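Local coordinates for protein adenylyltransferase (Bartonella henselae str. Houston-1, PDB 5NH2) that transfers AMP from ATP onto tyrosine or threonine residues of host target proteins through the Fic domain that this virulence-factor fragment holds beside an intracellular delivery domain, at residues A[213-216]-A[217-221]; A[268-271]-A[272-275]. One frame throughout, in Å; residues are numbered along the deposited sequence.

Contact 1 (A[213-216]-A[217-221]); sequences EKIR and LLKEF
Ile215 and Lys219, one helical turn apart, run alongside each other off the same face of the helix. With CG1 beside the backbone N (chi1 -68°), CG2 is the branch anti to N, and it is this methyl that meets the aliphatic run of the lysine, with Ile215 CG2 to Lys219 CE at 3.7 Å. The lysine chain is extended beyond CG, so its methylenes pass along the isoleucine while the ammonium is carried past it, to a salt bridge with Glu23 of the partner chain, the antitoxin homologue. Beneath this pair the backbone bond from Lys219 N to Ile215 O (2.9 Å) is the shortest of three successive i to i+4 bonds; Leu218 N to Lys214 O and Glu220 N to Arg216 O complete them.

Elsewhere around the helix, Leu217 bends back over the preceding turn, its CG 3.3 Å from Glu213 O. Its CD2 comes obliquely to the guanidinium of Arg216. That group is reached by a chain bent at chi3 (-83°), which returns NH2 toward the start of the helix to form a salt bridge with Glu213, NH2 to OE2 3.1 Å. The bond is not straight (140° at the hydrogen), and NH2 comes in from above the carboxylate plane. Arg216 NH1 has a second carboxylate, Glu256, in the loop between two strands; Glu220 accepts the backbone amides of Glu256 and Gly257, where that loop enters strand 257-262.

Helix 212-227 lies on the sheet of the Intracellular delivery domain through Leu218 and Phe221, which pack on strands 237-239 and 265-270, and through Leu217 on the latter, whereas Lys214 is salt-bridged to Glu242 and Leu218 also touches Asp208 of helix 200-208.

Contact 2 (A[268-271]-A[272-275]); sequences IGNI and DHLP
Asn270 OD1 accepts the backbone N-H of Asp272 at 3.0 Å, with the donor in the carbonyl plane on a lone pair of the amide oxygen and a fairly bent bond (146° at the hydrogen). This is an Asx turn, and it is set up by the first torsion of the asparagine: with CG anti to the backbone N (chi1 -164°), the amide reaches forward past Ile271 to the next peptide but one. Overlapping it, His273 N donates to Asn270 O at 3.1 Å and Leu274 N to Ile271 O at 3.0 Å. Both donors sit above the plane of the carbonyl they meet, away from its lone pairs. The two overlapping turns make a short 3-10 segment directly after strand 265-270.

The asparagine also meets His273 through carbon. Its CB lies over one face of the imidazole, 3.8 Å from the ring centroid and offset toward the rim on the ND1 side, where Asn270 CB to His273 ND1 is 3.6 Å. The contact is a CH-pi one, so the residue uses its amide on one neighbour and its methylene on another. Across the turn Leu274 is buried, its side chain against Phe258 of strand 257-262.

One approach deserves caution: Asn270 OD1 and Asp272 OD1 are modelled 2.8 Å apart, with amide and carboxylate planes turned 38° against each other. Both are acceptors as built, so this close pair is doubtful; if real, the amide oxygen would lie against the carboxylate oxygen and would tend to raise the pKa of Asp272. The sounder inference rests on the Asx bond, in which the peptide N-H of Asp272 offsets part of the negative charge on the amide oxygen and fixes the rotation of the asparagine amide.

Overall arrangement
After the helices of the Fic part, the chain enters helix 212-227, which holds contact 1; it then runs through strands 237-239, 245-253 and 257-262 before strand 265-270 leads into contact 2. The two contacts are therefore in series, neither nested nor crossed, and each is local: contact 1 spans helical turns, contact 2 closes the turn between strand 265-270 and helix 276-279. In space their centres are about 12 Å apart. Ile268, at the start of contact 2, bridges them by packing on Leu217, Leu218 and Phe221, which joins the helix to the sheet of the Intracellular delivery domain, well away from the ATP-binding residues of the Fic domain.

Contact 1 (A[213-216]-A[217-221])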
# COMPACT_ATOMS: atom_id res chain seq x y z
N GLU A 213 -2.54 -19.28 3.01
CA GLU A 213 -3.44 -19.59 4.12
C GLU A 213 -3.78 -18.33 4.91
O GLU A 213 -4.92 -18.15 5.34
CB GLU A 213 -2.82 -20.64 5.05
CG GLU A 213 -2.24 -21.88 4.35
CD GLU A 213 -3.32 -22.79 3.77
OE1 GLU A 213 -3.41 -22.90 2.53
OE2 GLU A 213 -4.09 -23.37 4.57
N LYS A 214 -2.82 -17.42 5.07
CA LYS A 214 -3.14 -16.27 5.91
C LYS A 214 -3.93 -15.22 5.14
O LYS A 214 -4.87 -14.60 5.69
CB LYS A 214 -1.87 -15.74 6.53
CG LYS A 214 -1.39 -16.73 7.59
CD LYS A 214 -0.24 -16.23 8.44
CE LYS A 214 0.30 -17.41 9.25
NZ LYS A 214 1.38 -17.02 10.15
N ILE A 215 -3.63 -15.09 3.84
CA ILE A 215 -4.34 -14.15 2.98
C ILE A 215 -5.83 -14.49 2.92
O ILE A 215 -6.69 -13.60 2.91
CB ILE A 215 -3.68 -14.14 1.59
CG1 ILE A 215 -2.28 -13.52 1.70
CG2 ILE A 215 -4.56 -13.41 0.56
CD1 ILE A 215 -1.50 -13.60 0.46
N ARG A 216 -6.16 -15.80 2.87
CA ARG A 216 -7.57 -16.19 2.84
C ARG A 216 -8.30 -15.68 4.07
O ARG A 216 -9.44 -15.20 3.98
CB ARG A 216 -7.73 -17.72 2.80
CG ARG A 216 -7.20 -18.51 1.65
CD ARG A 216 -7.84 -19.95 1.62
NE ARG A 216 -7.22 -20.96 2.51
CZ ARG A 216 -7.57 -21.21 3.78
NH1 ARG A 216 -8.56 -20.54 4.35
NH2 ARG A 216 -6.94 -22.15 4.49
N LEU A 217 -7.66 -15.80 5.25
CA LEU A 217 -8.26 -15.45 6.53
C LEU A 217 -8.51 -13.95 6.62
O LEU A 217 -9.60 -13.53 7.03
CB LEU A 217 -7.34 -15.89 7.67
CG LEU A 217 -7.07 -17.39 7.75
CD1 LEU A 217 -6.12 -17.70 8.89
CD2 LEU A 217 -8.36 -18.21 7.85
N LEU A 218 -7.51 -13.15 6.22
CA LEU A 218 -7.67 -11.70 6.32
C LEU A 218 -8.62 -11.18 5.25
O LEU A 218 -9.36 -10.22 5.50
CB LEU A 218 -6.32 -11.01 6.19
CG LEU A 218 -5.48 -11.03 7.42
CD1 LEU A 218 -4.07 -10.61 7.03
CD2 LEU A 218 -6.05 -10.05 8.44
N LYS A 219 -8.59 -11.78 4.06
CA LYS A 219 -9.61 -11.50 3.04
C LYS A 219 -11.05 -11.69 3.57
O LYS A 219 -11.92 -10.81 3.41
CB LYS A 219 -9.39 -12.39 1.83
CG LYS A 219 -8.35 -11.87 0.87
CD LYS A 219 -8.43 -12.64 -0.44
CE LYS A 219 -7.41 -12.13 -1.45
NZ LYS A 219 -7.66 -12.65 -2.83
N GLU A 220 -11.31 -12.84 4.19
CA GLU A 220 -12.64 -13.04 4.77
C GLU A 220 -12.93 -11.98 5.82
O GLU A 220 -14.02 -11.39 5.81
CB GLU A 220 -12.76 -14.42 5.38
CG GLU A 220 -14.04 -14.69 6.06
CD GLU A 220 -14.00 -16.03 6.75
OE1 GLU A 220 -14.36 -17.04 6.11
OE2 GLU A 220 -13.57 -16.09 7.93
N PHE A 221 -11.96 -11.70 6.71
CA PHE A 221 -12.26 -10.78 7.81
C PHE A 221 -12.56 -9.38 7.28
O PHE A 221 -13.47 -8.71 7.78
CB PHE A 221 -11.11 -10.71 8.81
CG PHE A 221 -11.26 -9.59 9.80
CD1 PHE A 221 -12.11 -9.72 10.89
CD2 PHE A 221 -10.62 -8.40 9.62
CE1 PHE A 221 -12.26 -8.68 11.80
CE2 PHE A 221 -10.78 -7.34 10.52
CZ PHE A 221 -11.60 -7.49 11.62

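Contact 2 (A[268-271]-A[272-275])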
# COMPACT_ATOMS: atom_id res chain seq x y z
N ILE A 268 -6.66 -12.53 13.91
CA ILE A 268 -7.36 -13.53 13.10
C ILE A 268 -6.64 -14.87 13.23
O ILE A 268 -5.41 -14.92 13.27
CB ILE A 268 -7.47 -13.12 11.61
CG1 ILE A 268 -7.91 -11.66 11.45
CG2 ILE A 268 -8.46 -14.04 10.85
CD1 ILE A 268 -9.09 -11.31 12.25
N GLY A 269 -7.42 -15.96 13.30
CA GLY A 269 -6.86 -17.29 13.34
C GLY A 269 -7.73 -18.26 12.59
O GLY A 269 -8.87 -17.95 12.20
N ASN A 270 -7.19 -19.45 12.36
CA ASN A 270 -7.86 -20.48 11.58
C ASN A 270 -8.88 -21.19 12.46
O ASN A 270 -8.57 -21.52 13.60
CB ASN A 270 -6.82 -21.46 11.06
CG ASN A 270 -7.34 -22.33 9.95
OD1 ASN A 270 -8.32 -23.06 10.11
ND2 ASN A 270 -6.69 -22.24 8.79
N ILE A 271 -10.09 -21.44 11.93
CA ILE A 271 -11.13 -22.11 12.73
C ILE A 271 -10.71 -23.52 13.15
O ILE A 271 -11.02 -23.96 14.26
CB ILE A 271 -12.47 -22.15 11.98
CG1 ILE A 271 -12.27 -22.84 10.66
CG2 ILE A 271 -13.02 -20.77 11.75
CD1 ILE A 271 -13.46 -22.85 9.87
N ASP A 272 -10.02 -24.26 12.26
CA ASP A 272 -9.57 -25.62 12.59
C ASP A 272 -8.56 -25.64 13.73
O ASP A 272 -8.20 -26.73 14.19
CB ASP A 272 -8.90 -26.35 11.41
CG ASP A 272 -9.63 -26.20 10.10
OD1 ASP A 272 -9.02 -25.61 9.17
OD2 ASP A 272 -10.77 -26.68 9.96
N HIS A 273 -8.05 -24.48 14.15
CA HIS A 273 -7.12 -24.45 15.28
C HIS A 273 -7.82 -24.22 16.62
O HIS A 273 -7.17 -24.28 17.67
CB HIS A 273 -6.04 -23.39 15.04
CG HIS A 273 -5.18 -23.66 13.84
ND1 HIS A 273 -4.34 -22.72 13.29
CD2 HIS A 273 -5.04 -24.77 13.08
CE1 HIS A 273 -3.71 -23.24 12.25
NE2 HIS A 273 -4.12 -24.48 12.10
N LEU A 274 -9.13 -23.93 16.60
CA LEU A 274 -9.84 -23.91 17.86
C LEU A 274 -10.16 -25.34 18.29
O LEU A 274 -10.44 -26.20 17.45
CB LEU A 274 -11.13 -23.13 17.74
CG LEU A 274 -11.04 -21.62 17.92
CD1 LEU A 274 -12.38 -21.01 17.56
CD2 LEU A 274 -10.62 -21.26 19.35
N PRO A 275 -10.09 -25.64 19.58
CA PRO A 275 -10.62 -26.90 20.05
C PRO A 275 -12.06 -27.04 19.62
O PRO A 275 -12.87 -26.14 19.89
CB PRO A 275 -10.49 -26.79 21.57
CG PRO A 275 -9.33 -25.84 21.79
CD PRO A 275 -9.38 -24.88 20.63